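Local atomic coordinates of takeout-like protein 1 (Epiphyas postvittana, PDB entry 3E8T), a protein that probably carries hydrophobic ligands in insects and holds ubiquinone-8 in a long internal tunnel. Residues 8-13 / 74-79; 15-20 / 69-74; 85-90 / 121-126. One frame throughout, in Å; residues are numbered along the deposited sequence.

Interaction 1: residues 8-13 / 74-79; sequences CNLEDS and VKWDLK
V74 meets S13 through its carbonyl. S13 OG donates to V74 O at 2.8 Å and comes from above the carbonyl plane, 38° out of it. S13 is the first residue of helix 13-28, so this bond ties the helix start to the strand. W76 follows, with its CB against L10 O. Water 1 bridges the backbones, donating to L10 O and accepting from W76 N. With L10 CG anti to the carbonyl carbon (chi1 -73°), its isobutyl end lies over one face of the indole. L10 CD2 sits 3.8 Å from the centroid of the six-membered ring, and L10 CD1 reaches W76 CE2 at 3.9 Å. W76 belongs to the ubiquinone-8 pocket of this JHBP-family fold, so the N-terminal loop, tied by the C8-C15 disulfide, packs on a residue of the pocket wall. D77 turns away and forms an Asx turn, its OD1 accepting from K79 N. L78 N donates to E11 OE2 at 3.0 Å, nearly straight at 162°, on the anti side of the carboxylate. The aliphatic part of E11 crosses L78, and E11 CG approaches L78 CD1 to 3.5 Å. E11 OE2 lies 4.4 Å from D77 OD1, a like-charge approach.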
loop_
_atom_site.group_PDB
_atom_site.type_symbol
_atom_site.label_atom_id
_atom_site.label_comp_id
_atom_site.label_asym_id
_atom_site.label_seq_id
_atom_site.Cartn_x
_atom_site.Cartn_y
_atom_site.Cartn_z
ATOM N N CYS A 8 -12.763 -1.315 21.565
ATOM C CA CYS A 8 -11.539 -1.499 22.327
ATOM C C CYS A 8 -11.260 -0.299 23.165
ATOM O O CYS A 8 -11.561 0.833 22.800
ATOM C CB CYS A 8 -10.314 -1.634 21.359
ATOM S SG CYS A 8 -10.279 -3.041 20.387
ATOM N N ASN A 9 -10.604 -0.538 24.293
ATOM C CA ASN A 9 -9.815 0.496 24.944
ATOM C C ASN A 9 -8.621 0.781 24.021
ATOM O O ASN A 9 -7.991 -0.130 23.557
ATOM C CB ASN A 9 -9.371 0.014 26.333
ATOM C CG ASN A 9 -10.510 -0.233 27.266
ATOM O OD1 ASN A 9 -11.109 0.719 27.779
ATOM N ND2 ASN A 9 -10.859 -1.510 27.465
ATOM N N LEU A 10 -8.377 2.038 23.688
ATOM C CA LEU A 10 -7.436 2.309 22.566
ATOM C C LEU A 10 -6.024 1.793 22.853
ATOM O O LEU A 10 -5.321 1.343 21.928
ATOM C CB LEU A 10 -7.433 3.795 22.181
ATOM C CG LEU A 10 -8.695 4.269 21.427
ATOM C CD1 LEU A 10 -8.716 5.763 21.230
ATOM C CD2 LEU A 10 -8.872 3.552 20.067
ATOM N N GLU A 11 -5.604 1.784 24.118
ATOM C CA GLU A 11 -4.254 1.290 24.391
ATOM C C GLU A 11 -4.159 -0.209 24.675
ATOM O O GLU A 11 -3.092 -0.703 25.026
ATOM C CB GLU A 11 -3.589 2.110 25.466
ATOM C CG GLU A 11 -3.491 3.581 25.045
ATOM C CD GLU A 11 -2.533 4.358 25.886
ATOM O OE1 GLU A 11 -2.509 4.117 27.109
ATOM O OE2 GLU A 11 -1.821 5.239 25.334
ATOM N N ASP A 12 -5.253 -0.939 24.496
ATOM C CA ASP A 12 -5.202 -2.386 24.557
ATOM C C ASP A 12 -4.790 -2.886 23.164
ATOM O O ASP A 12 -5.618 -3.040 22.271
ATOM C CB ASP A 12 -6.578 -2.881 25.004
ATOM C CG ASP A 12 -6.747 -4.378 24.988
ATOM O OD1 ASP A 12 -5.805 -5.139 24.627
ATOM O OD2 ASP A 12 -7.864 -4.793 25.374
ATOM N N SER A 13 -3.497 -3.105 22.996
ATOM C CA SER A 13 -2.953 -3.450 21.665
ATOM C C SER A 13 -3.479 -4.771 21.145
ATOM O O SER A 13 -3.758 -4.909 19.965
ATOM C CB SER A 13 -1.445 -3.374 21.722
ATOM O OG SER A 13 -0.791 -3.983 20.649
ATOM N N VAL A 74 -1.079 -3.367 16.402
ATOM C CA VAL A 74 -1.552 -1.999 16.431
ATOM C C VAL A 74 -1.205 -1.426 17.795
ATOM O O VAL A 74 -1.588 -2.031 18.815
ATOM C CB VAL A 74 -3.048 -1.850 16.182
ATOM C CG1 VAL A 74 -3.445 -0.393 16.301
ATOM C CG2 VAL A 74 -3.450 -2.467 14.812
ATOM N N LYS A 75 -0.426 -0.343 17.829
ATOM C CA LYS A 75 -0.068 0.346 19.079
ATOM C C LYS A 75 -0.494 1.784 18.936
ATOM O O LYS A 75 0.024 2.555 18.100
ATOM C CB LYS A 75 1.420 0.312 19.340
ATOM C CG LYS A 75 1.861 1.037 20.641
ATOM C CD LYS A 75 3.371 0.881 20.922
ATOM C CE LYS A 75 3.908 1.846 22.011
ATOM N NZ LYS A 75 2.983 2.971 22.382
ATOM N N TRP A 76 -1.521 2.123 19.686
ATOM C CA TRP A 76 -2.097 3.415 19.681
ATOM C C TRP A 76 -1.503 4.111 20.896
ATOM O O TRP A 76 -1.706 3.649 22.015
ATOM C CB TRP A 76 -3.633 3.221 19.697
ATOM C CG TRP A 76 -4.374 4.416 19.475
ATOM C CD1 TRP A 76 -4.275 5.596 20.177
ATOM C CD2 TRP A 76 -5.387 4.614 18.508
ATOM N NE1 TRP A 76 -5.171 6.504 19.677
ATOM C CE2 TRP A 76 -5.848 5.946 18.647
ATOM C CE3 TRP A 76 -5.951 3.819 17.526
ATOM C CZ2 TRP A 76 -6.843 6.473 17.859
ATOM C CZ3 TRP A 76 -6.934 4.363 16.722
ATOM C CH2 TRP A 76 -7.383 5.676 16.907
ATOM N N ASP A 77 -0.707 5.154 20.682
ATOM C CA ASP A 77 -0.027 5.886 21.744
ATOM C C ASP A 77 -0.714 7.217 22.017
ATOM O O ASP A 77 -0.512 8.182 21.288
ATOM C CB ASP A 77 1.422 6.113 21.384
ATOM C CG ASP A 77 2.176 6.896 22.440
ATOM O OD1 ASP A 77 1.554 7.291 23.457
ATOM O OD2 ASP A 77 3.389 7.147 22.220
ATOM N N LEU A 78 -1.507 7.270 23.084
ATOM C CA LEU A 78 -2.270 8.474 23.429
ATOM C C LEU A 78 -1.398 9.676 23.832
ATOM O O LEU A 78 -1.829 10.818 23.679
ATOM C CB LEU A 78 -3.299 8.124 24.528
ATOM C CG LEU A 78 -4.475 7.180 24.160
ATOM C CD1 LEU A 78 -5.231 6.648 25.441
ATOM C CD2 LEU A 78 -5.482 7.792 23.168
ATOM N N LYS A 79 -0.172 9.441 24.291
ATOM C CA LYS A 79 0.719 10.534 24.710
ATOM C C LYS A 79 1.334 11.285 23.521
ATOM O O LYS A 79 1.307 12.524 23.452
ATOM C CB LYS A 79 1.820 9.981 25.632
ATOM C CG LYS A 79 2.837 11.016 26.107
ATOM C CD LYS A 79 3.909 10.420 27.026
ATOM C CE LYS A 79 4.801 11.516 27.610
ATOM N NZ LYS A 79 5.638 12.220 26.588
HETATM O O HOH W 1 -2.885 0.088 21.285
#

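Interaction 2: residues 15-20 / 69-74; sequences CMTSAF and AVIDNV. With UQ8 (Ubiquinone-8), chain B.
Helix 13-28 packs here against strand 54-77 at the quinone end of the ubiquinone-8 pocket. The axes of helix 15-20 and strand 70-74 come within 6.7 Å, and their directions make an angle of 133°. V74 and F20 form the apolar centre of the contact. V74 CG2 lies over one face of the F20 ring, 3.9 Å from its centroid and offset toward the rim. The opposite face is taken by the ligand, where F20 CE2 is 3.2 Å from UQ8 C10. The phenyl ring is thus held between a strand side chain and the first isoprenoid unit. F20 CE1 also reaches C3 of the quinone ring at 3.4 Å. M16 rests its CB on V74 CG1, while bends at chi2 and chi3 bring its CE to 3.8 Å from UQ8 O3. A19 CB touches the methoxy carbon C4M of UQ8 at 3.2 Å.

T17 makes the polar link. Its OG1 accepts from V74 N at 3.0 Å, with a bent angle of 140°, and is also hydrogen-bonded to S13 O one helical turn back. With chi1 at -59°, T17 CG2 points anti to the backbone N and packs on I71 O and I71 CG2. I71 CG1 lies near F20 CB. D72 and N73 both face D86 across the sheet in a classic beta bulge. The N-terminal helix thus walls the quinone end of the pocket with M16, A19 and F20. A curved antiparallel sheet wrapped round a long helix, here 182-211, is the takeout and JHBP fold.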
loop_
_atom_site.group_PDB
_atom_site.type_symbol
_atom_site.label_atom_id
_atom_site.label_comp_id
_atom_site.label_asym_id
_atom_site.label_seq_id
_atom_site.Cartn_x
_atom_site.Cartn_y
_atom_site.Cartn_z
ATOM N N CYS A 15 -6.466 -6.083 21.636
ATOM C CA CYS A 15 -7.803 -5.797 21.138
ATOM C C CYS A 15 -7.746 -4.996 19.856
ATOM O O CYS A 15 -8.523 -5.268 18.962
ATOM C CB CYS A 15 -8.632 -5.000 22.196
ATOM S SG CYS A 15 -10.317 -4.557 21.688
ATOM N N MET A 16 -6.920 -3.967 19.848
ATOM C CA MET A 16 -6.858 -3.135 18.664
ATOM C C MET A 16 -6.372 -3.880 17.432
ATOM O O MET A 16 -6.838 -3.636 16.320
ATOM C CB MET A 16 -5.987 -1.929 18.909
ATOM C CG MET A 16 -6.633 -0.934 19.843
ATOM S SD MET A 16 -8.043 -0.160 19.109
ATOM C CE MET A 16 -7.233 1.091 18.178
ATOM N N THR A 17 -5.432 -4.779 17.658
ATOM C CA THR A 17 -4.932 -5.617 16.594
ATOM C C THR A 17 -6.062 -6.462 16.003
ATOM O O THR A 17 -6.265 -6.494 14.781
ATOM C CB THR A 17 -3.760 -6.494 17.084
ATOM O OG1 THR A 17 -2.696 -5.650 17.564
ATOM C CG2 THR A 17 -3.234 -7.396 15.959
ATOM N N SER A 18 -6.834 -7.136 16.875
ATOM C CA SER A 18 -7.961 -7.923 16.400
ATOM C C SER A 18 -9.041 -7.041 15.750
ATOM O O SER A 18 -9.672 -7.452 14.790
ATOM C CB SER A 18 -8.544 -8.763 17.545
ATOM O OG SER A 18 -9.734 -9.446 17.131
ATOM N N ALA A 19 -9.300 -5.870 16.309
ATOM C CA ALA A 19 -10.358 -4.986 15.788
ATOM C C ALA A 19 -9.987 -4.543 14.375
ATOM O O ALA A 19 -10.818 -4.536 13.494
ATOM C CB ALA A 19 -10.581 -3.814 16.669
ATOM N N PHE A 20 -8.720 -4.188 14.165
ATOM C CA PHE A 20 -8.277 -3.764 12.830
ATOM C C PHE A 20 -8.402 -4.972 11.899
ATOM O O PHE A 20 -8.873 -4.843 10.742
ATOM C CB PHE A 20 -6.824 -3.281 12.859
ATOM C CG PHE A 20 -6.634 -1.808 13.183
ATOM C CD1 PHE A 20 -7.315 -1.180 14.211
ATOM C CD2 PHE A 20 -5.750 -1.030 12.419
ATOM C CE1 PHE A 20 -7.133 0.149 14.500
ATOM C CE2 PHE A 20 -5.558 0.318 12.725
ATOM C CZ PHE A 20 -6.248 0.907 13.757
ATOM N N ALA A 69 -4.653 -9.078 4.064
ATOM C CA ALA A 69 -3.574 -8.669 4.932
ATOM C C ALA A 69 -3.756 -9.194 6.352
ATOM O O ALA A 69 -4.883 -9.297 6.832
ATOM C CB ALA A 69 -3.412 -7.186 4.963
ATOM N N VAL A 70 -2.630 -9.521 6.979
ATOM C CA VAL A 70 -2.578 -9.984 8.368
ATOM C C VAL A 70 -2.023 -8.839 9.186
ATOM O O VAL A 70 -0.924 -8.343 8.922
ATOM C CB VAL A 70 -1.736 -11.220 8.506
ATOM C CG1 VAL A 70 -1.648 -11.638 9.950
ATOM C CG2 VAL A 70 -2.355 -12.350 7.666
ATOM N N ILE A 71 -2.784 -8.384 10.186
ATOM C CA ILE A 71 -2.365 -7.339 11.076
ATOM C C ILE A 71 -1.530 -7.951 12.181
ATOM O O ILE A 71 -2.020 -8.756 12.966
ATOM C CB ILE A 71 -3.535 -6.550 11.690
ATOM C CG1 ILE A 71 -4.524 -6.085 10.635
ATOM C CG2 ILE A 71 -3.019 -5.385 12.515
ATOM C CD1 ILE A 71 -3.955 -5.152 9.609
ATOM N N ASP A 72 -0.272 -7.560 12.280
ATOM C CA ASP A 72 0.640 -8.090 13.267
ATOM C C ASP A 72 0.532 -7.367 14.583
ATOM O O ASP A 72 0.600 -8.013 15.643
ATOM C CB ASP A 72 2.074 -8.100 12.731
ATOM C CG ASP A 72 2.211 -8.957 11.504
ATOM O OD1 ASP A 72 1.911 -10.178 11.594
ATOM O OD2 ASP A 72 2.579 -8.435 10.415
ATOM N N ASN A 73 0.367 -6.055 14.545
ATOM C CA ASN A 73 0.267 -5.253 15.729
ATOM C C ASN A 73 -0.306 -3.881 15.450
ATOM O O ASN A 73 -0.004 -3.306 14.429
ATOM C CB ASN A 73 1.639 -5.068 16.398
ATOM C CG ASN A 73 1.507 -4.620 17.865
ATOM O OD1 ASN A 73 0.884 -5.314 18.664
ATOM N ND2 ASN A 73 2.036 -3.456 18.190
ATOM N N VAL A 74 -1.079 -3.367 16.402
ATOM C CA VAL A 74 -1.552 -1.999 16.431
ATOM C C VAL A 74 -1.205 -1.426 17.795
ATOM O O VAL A 74 -1.588 -2.031 18.815
ATOM C CB VAL A 74 -3.048 -1.850 16.182
ATOM C CG1 VAL A 74 -3.445 -0.393 16.301
ATOM C CG2 VAL A 74 -3.450 -2.467 14.812
HETATM C C45 UQ8 B . 9.814 -2.207 -15.065
HETATM C C44 UQ8 B . 11.026 -2.375 -14.146
HETATM C C46 UQ8 B . 12.143 -3.017 -14.926
HETATM C C43 UQ8 B . 10.722 -3.184 -12.898
HETATM C C42 UQ8 B . 9.406 -2.734 -12.245
HETATM C C41 UQ8 B . 9.596 -1.355 -11.627
HETATM C C39 UQ8 B . 8.959 -1.307 -10.254
HETATM C C40 UQ8 B . 7.894 -0.269 -9.905
HETATM C C38 UQ8 B . 9.394 -2.162 -9.278
HETATM C C37 UQ8 B . 8.882 -2.214 -7.990
HETATM C C36 UQ8 B . 9.438 -3.503 -7.383
HETATM C C34 UQ8 B . 8.843 -3.827 -6.025
HETATM C C35 UQ8 B . 9.161 -5.081 -5.523
HETATM C C33 UQ8 B . 7.974 -2.945 -5.387
HETATM C C32 UQ8 B . 7.375 -3.070 -4.138
HETATM C C31 UQ8 B . 6.065 -2.238 -4.150
HETATM C C29 UQ8 B . 5.390 -2.152 -2.789
HETATM C C30 UQ8 B . 6.237 -1.877 -1.506
HETATM C C28 UQ8 B . 4.013 -2.324 -2.689
HETATM C C27 UQ8 B . 3.281 -2.273 -1.509
HETATM C C26 UQ8 B . 1.853 -1.762 -1.748
HETATM C C24 UQ8 B . 0.994 -1.941 -0.492
HETATM C C25 UQ8 B . 0.591 -3.346 -0.014
HETATM C C23 UQ8 B . 0.588 -0.830 0.215
HETATM C C22 UQ8 B . -0.199 -0.804 1.370
HETATM C C21 UQ8 B . -0.288 0.611 1.940
HETATM C C19 UQ8 B . -0.820 0.706 3.370
HETATM C C20 UQ8 B . -0.719 2.120 3.940
HETATM C C18 UQ8 B . -2.219 0.097 3.541
HETATM C C17 UQ8 B . -2.751 0.304 4.966
HETATM C C16 UQ8 B . -3.889 -0.666 5.328
HETATM C C14 UQ8 B . -4.596 -0.151 6.576
HETATM C C15 UQ8 B . -3.756 0.470 7.708
HETATM C C13 UQ8 B . -5.983 -0.204 6.698
HETATM C C12 UQ8 B . -6.662 0.276 7.815
HETATM C C11 UQ8 B . -8.005 -0.438 8.076
HETATM C C9 UQ8 B . -8.410 -0.350 9.559
HETATM C C10 UQ8 B . -7.657 0.761 10.309
HETATM C C8 UQ8 B . -9.921 -0.150 9.644
HETATM C C7 UQ8 B . -10.312 1.248 10.132
HETATM C C6 UQ8 B . -10.284 1.389 11.673
HETATM C C1 UQ8 B . -9.710 2.531 12.246
HETATM C C1M UQ8 B . -9.176 3.500 11.398
HETATM C C2 UQ8 B . -9.655 2.711 13.634
HETATM O O2 UQ8 B . -9.152 3.719 14.137
HETATM C C3 UQ8 B . -10.186 1.747 14.477
HETATM O O3 UQ8 B . -10.133 1.925 15.828
HETATM C C3M UQ8 B . -11.246 2.703 16.263
HETATM C C4 UQ8 B . -10.757 0.600 13.940
HETATM O O4 UQ8 B . -11.276 -0.339 14.788
HETATM C C4M UQ8 B . -10.299 -0.735 15.763
HETATM C C5 UQ8 B . -10.805 0.422 12.550
HETATM O O5 UQ8 B . -11.328 -0.602 12.103
#

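Interaction 3: residues 85-90 / 121-126; sequences VDFHLD and IHIHLV. With UQ8 (Ubiquinone-8), chain B.
F87 and I123 lie side by side on the sheet face that lines the ligand tunnel. With F87 CG between backbone N and carbonyl carbon (chi1 61°), I123 CB sits over one face of the ring, 3.8 Å from its centroid. F87 CZ touches I123 CG2 at 3.5 Å and meets UQ8 C17. L89 CD2 packs on I121 CG2, while I121 CD1 reaches UQ8 C30 at 3.2 Å and L125 CD2 approaches UQ8 C15.

On the other face, H124 ND1 donates to D86 OD1 at 2.7 Å, nearly straight at 170°. D86 OD1 lies in the imidazole plane; the N-H meets it on the syn side, tilted 31° out of the carboxylate plane. Water 2 also donates to D86 OD1 and to I123 O. The H88 and H122 rings are near parallel but slid apart, with H88 CB 3.4 Å over the centre of the H122 ring. H88 ND1 is hydrogen-bonded to D72 OD2 of strand 54-77.

Two antiparallel backbone bonds each join V85 to L125, F87 to I123 and L89 to I121, setting the register. This part of the sheet is therefore two-faced: hydrocarbon meets the isoprenoid tail on the tunnel side, and polar groups pair on the other.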
loop_
_atom_site.group_PDB
_atom_site.type_symbol
_atom_site.label_atom_id
_atom_site.label_comp_id
_atom_site.label_asym_id
_atom_site.label_seq_id
_atom_site.Cartn_x
_atom_site.Cartn_y
_atom_site.Cartn_z
ATOM N N VAL A 85 1.061 0.717 13.038
ATOM C CA VAL A 85 0.434 -0.481 12.519
ATOM C C VAL A 85 1.476 -1.281 11.723
ATOM O O VAL A 85 2.089 -0.769 10.776
ATOM C CB VAL A 85 -0.785 -0.171 11.589
ATOM C CG1 VAL A 85 -1.459 -1.427 11.209
ATOM C CG2 VAL A 85 -1.784 0.803 12.261
ATOM N N ASP A 86 1.668 -2.525 12.135
ATOM C CA ASP A 86 2.549 -3.455 11.446
ATOM C C ASP A 86 1.676 -4.532 10.836
ATOM O O ASP A 86 0.826 -5.104 11.514
ATOM C CB ASP A 86 3.514 -4.095 12.443
ATOM C CG ASP A 86 4.523 -3.141 12.942
ATOM O OD1 ASP A 86 5.365 -2.755 12.122
ATOM O OD2 ASP A 86 4.495 -2.760 14.124
ATOM N N PHE A 87 1.832 -4.793 9.543
ATOM C CA PHE A 87 1.063 -5.839 8.887
ATOM C C PHE A 87 1.842 -6.444 7.737
ATOM O O PHE A 87 2.877 -5.908 7.338
ATOM C CB PHE A 87 -0.314 -5.307 8.403
ATOM C CG PHE A 87 -0.267 -4.189 7.397
ATOM C CD1 PHE A 87 -0.485 -4.453 6.061
ATOM C CD2 PHE A 87 -0.054 -2.871 7.808
ATOM C CE1 PHE A 87 -0.510 -3.439 5.116
ATOM C CE2 PHE A 87 -0.057 -1.844 6.857
ATOM C CZ PHE A 87 -0.271 -2.171 5.518
ATOM N N HIS A 88 1.335 -7.531 7.195
ATOM C CA HIS A 88 1.961 -8.148 6.049
ATOM C C HIS A 88 0.946 -8.804 5.154
ATOM O O HIS A 88 -0.197 -9.040 5.552
ATOM C CB HIS A 88 3.049 -9.145 6.491
ATOM C CG HIS A 88 2.514 -10.349 7.200
ATOM N ND1 HIS A 88 2.278 -10.392 8.562
ATOM C CD2 HIS A 88 2.144 -11.559 6.721
ATOM C CE1 HIS A 88 1.804 -11.590 8.890
ATOM N NE2 HIS A 88 1.709 -12.316 7.793
ATOM N N LEU A 89 1.356 -9.043 3.897
ATOM C CA LEU A 89 0.464 -9.640 2.912
ATOM C C LEU A 89 1.237 -10.109 1.696
ATOM O O LEU A 89 2.416 -9.774 1.546
ATOM C CB LEU A 89 -0.588 -8.614 2.465
ATOM C CG LEU A 89 -0.075 -7.420 1.625
ATOM C CD1 LEU A 89 -1.267 -6.811 0.910
ATOM C CD2 LEU A 89 0.626 -6.386 2.457
ATOM N N ASP A 90 0.596 -10.945 0.904
ATOM C CA ASP A 90 0.962 -11.150 -0.477
ATOM C C ASP A 90 0.175 -10.202 -1.325
ATOM O O ASP A 90 -0.995 -9.974 -1.057
ATOM C CB ASP A 90 0.691 -12.593 -0.938
ATOM C CG ASP A 90 1.476 -13.644 -0.160
ATOM O OD1 ASP A 90 2.469 -13.313 0.500
ATOM O OD2 ASP A 90 1.051 -14.834 -0.253
ATOM N N ILE A 121 5.224 -9.301 1.941
ATOM C CA ILE A 121 5.631 -7.935 2.130
ATOM C C ILE A 121 5.152 -7.450 3.498
ATOM O O ILE A 121 3.966 -7.552 3.788
ATOM C CB ILE A 121 5.268 -7.001 0.927
ATOM C CG1 ILE A 121 5.843 -5.605 1.171
ATOM C CG2 ILE A 121 3.788 -6.991 0.691
ATOM C CD1 ILE A 121 5.721 -4.684 -0.068
ATOM N N HIS A 122 6.072 -6.923 4.293
ATOM C CA HIS A 122 5.788 -6.336 5.579
ATOM C C HIS A 122 5.801 -4.841 5.482
ATOM O O HIS A 122 6.650 -4.255 4.807
ATOM C CB HIS A 122 6.804 -6.817 6.600
ATOM C CG HIS A 122 6.588 -8.250 7.002
ATOM N ND1 HIS A 122 6.225 -8.626 8.280
ATOM C CD2 HIS A 122 6.552 -9.385 6.269
ATOM C CE1 HIS A 122 6.026 -9.930 8.315
ATOM N NE2 HIS A 122 6.250 -10.419 7.123
ATOM N N ILE A 123 4.785 -4.228 6.088
ATOM C CA ILE A 123 4.566 -2.814 6.052
ATOM C C ILE A 123 4.518 -2.268 7.480
ATOM O O ILE A 123 3.894 -2.844 8.343
ATOM C CB ILE A 123 3.249 -2.431 5.348
ATOM C CG1 ILE A 123 3.202 -3.024 3.952
ATOM C CG2 ILE A 123 3.033 -0.943 5.308
ATOM C CD1 ILE A 123 4.159 -2.496 3.020
ATOM N N HIS A 124 5.215 -1.177 7.724
ATOM C CA HIS A 124 5.194 -0.435 8.995
ATOM C C HIS A 124 4.636 0.959 8.724
ATOM O O HIS A 124 5.252 1.766 8.028
ATOM C CB HIS A 124 6.600 -0.361 9.619
ATOM C CG HIS A 124 6.672 0.361 10.927
ATOM N ND1 HIS A 124 6.249 -0.207 12.106
ATOM C CD2 HIS A 124 7.129 1.603 11.249
ATOM C CE1 HIS A 124 6.430 0.655 13.095
ATOM N NE2 HIS A 124 6.982 1.750 12.610
ATOM N N LEU A 125 3.448 1.212 9.245
ATOM C CA LEU A 125 2.736 2.470 9.060
ATOM C C LEU A 125 2.688 3.218 10.388
ATOM O O LEU A 125 2.321 2.649 11.406
ATOM C CB LEU A 125 1.299 2.169 8.600
ATOM C CG LEU A 125 0.285 3.290 8.594
ATOM C CD1 LEU A 125 0.627 4.290 7.476
ATOM C CD2 LEU A 125 -1.118 2.722 8.429
ATOM N N VAL A 126 3.030 4.496 10.385
ATOM C CA VAL A 126 2.883 5.364 11.535
ATOM C C VAL A 126 1.994 6.523 11.119
ATOM O O VAL A 126 2.237 7.130 10.067
ATOM C CB VAL A 126 4.232 5.877 12.047
ATOM C CG1 VAL A 126 4.001 6.708 13.337
ATOM C CG2 VAL A 126 5.207 4.713 12.242
HETATM C C45 UQ8 B . 9.814 -2.207 -15.065
HETATM C C44 UQ8 B . 11.026 -2.375 -14.146
HETATM C C46 UQ8 B . 12.143 -3.017 -14.926
HETATM C C43 UQ8 B . 10.722 -3.184 -12.898
HETATM C C42 UQ8 B . 9.406 -2.734 -12.245
HETATM C C41 UQ8 B . 9.596 -1.355 -11.627
HETATM C C39 UQ8 B . 8.959 -1.307 -10.254
HETATM C C40 UQ8 B . 7.894 -0.269 -9.905
HETATM C C38 UQ8 B . 9.394 -2.162 -9.278
HETATM C C37 UQ8 B . 8.882 -2.214 -7.990
HETATM C C36 UQ8 B . 9.438 -3.503 -7.383
HETATM C C34 UQ8 B . 8.843 -3.827 -6.025
HETATM C C35 UQ8 B . 9.161 -5.081 -5.523
HETATM C C33 UQ8 B . 7.974 -2.945 -5.387
HETATM C C32 UQ8 B . 7.375 -3.070 -4.138
HETATM C C31 UQ8 B . 6.065 -2.238 -4.150
HETATM C C29 UQ8 B . 5.390 -2.152 -2.789
HETATM C C30 UQ8 B . 6.237 -1.877 -1.506
HETATM C C28 UQ8 B . 4.013 -2.324 -2.689
HETATM C C27 UQ8 B . 3.281 -2.273 -1.509
HETATM C C26 UQ8 B . 1.853 -1.762 -1.748
HETATM C C24 UQ8 B . 0.994 -1.941 -0.492
HETATM C C25 UQ8 B . 0.591 -3.346 -0.014
HETATM C C23 UQ8 B . 0.588 -0.830 0.215
HETATM C C22 UQ8 B . -0.199 -0.804 1.370
HETATM C C21 UQ8 B . -0.288 0.611 1.940
HETATM C C19 UQ8 B . -0.820 0.706 3.370
HETATM C C20 UQ8 B . -0.719 2.120 3.940
HETATM C C18 UQ8 B . -2.219 0.097 3.541
HETATM C C17 UQ8 B . -2.751 0.304 4.966
HETATM C C16 UQ8 B . -3.889 -0.666 5.328
HETATM C C14 UQ8 B . -4.596 -0.151 6.576
HETATM C C15 UQ8 B . -3.756 0.470 7.708
HETATM C C13 UQ8 B . -5.983 -0.204 6.698
HETATM C C12 UQ8 B . -6.662 0.276 7.815
HETATM C C11 UQ8 B . -8.005 -0.438 8.076
HETATM C C9 UQ8 B . -8.410 -0.350 9.559
HETATM C C10 UQ8 B . -7.657 0.761 10.309
HETATM C C8 UQ8 B . -9.921 -0.150 9.644
HETATM C C7 UQ8 B . -10.312 1.248 10.132
HETATM C C6 UQ8 B . -10.284 1.389 11.673
HETATM C C1 UQ8 B . -9.710 2.531 12.246
HETATM C C1M UQ8 B . -9.176 3.500 11.398
HETATM C C2 UQ8 B . -9.655 2.711 13.634
HETATM O O2 UQ8 B . -9.152 3.719 14.137
HETATM C C3 UQ8 B . -10.186 1.747 14.477
HETATM O O3 UQ8 B . -10.133 1.925 15.828
HETATM C C3M UQ8 B . -11.246 2.703 16.263
HETATM C C4 UQ8 B . -10.757 0.600 13.940
HETATM O O4 UQ8 B . -11.276 -0.339 14.788
HETATM C C4M UQ8 B . -10.299 -0.735 15.763
HETATM C C5 UQ8 B . -10.805 0.422 12.550
HETATM O O5 UQ8 B . -11.328 -0.602 12.103
HETATM O O HOH W 2 5.778 -4.462 9.759
#

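From the N terminus, segment 8-13 first meets segment 74-79. Interaction 1 closes a long loop there between the start of helix 13-28 and the end of strand 54-77. Interaction 2 falls within that loop, joining the helix to the same strand slightly earlier. The two share V74, and the C8-C15 disulfide connects their first segments. Interaction 3 opens after both have closed. Strand 82-100 also borders strand 54-77, so 69-74 and 85-90 are neighbours, joined by D72 N to D86 O. Interactions 1 and 2 fix the N-terminal loop and helix to the curved sheet, and interaction 3 joins two strands within it. All three reach ubiquinone-8, interaction 1 through W76.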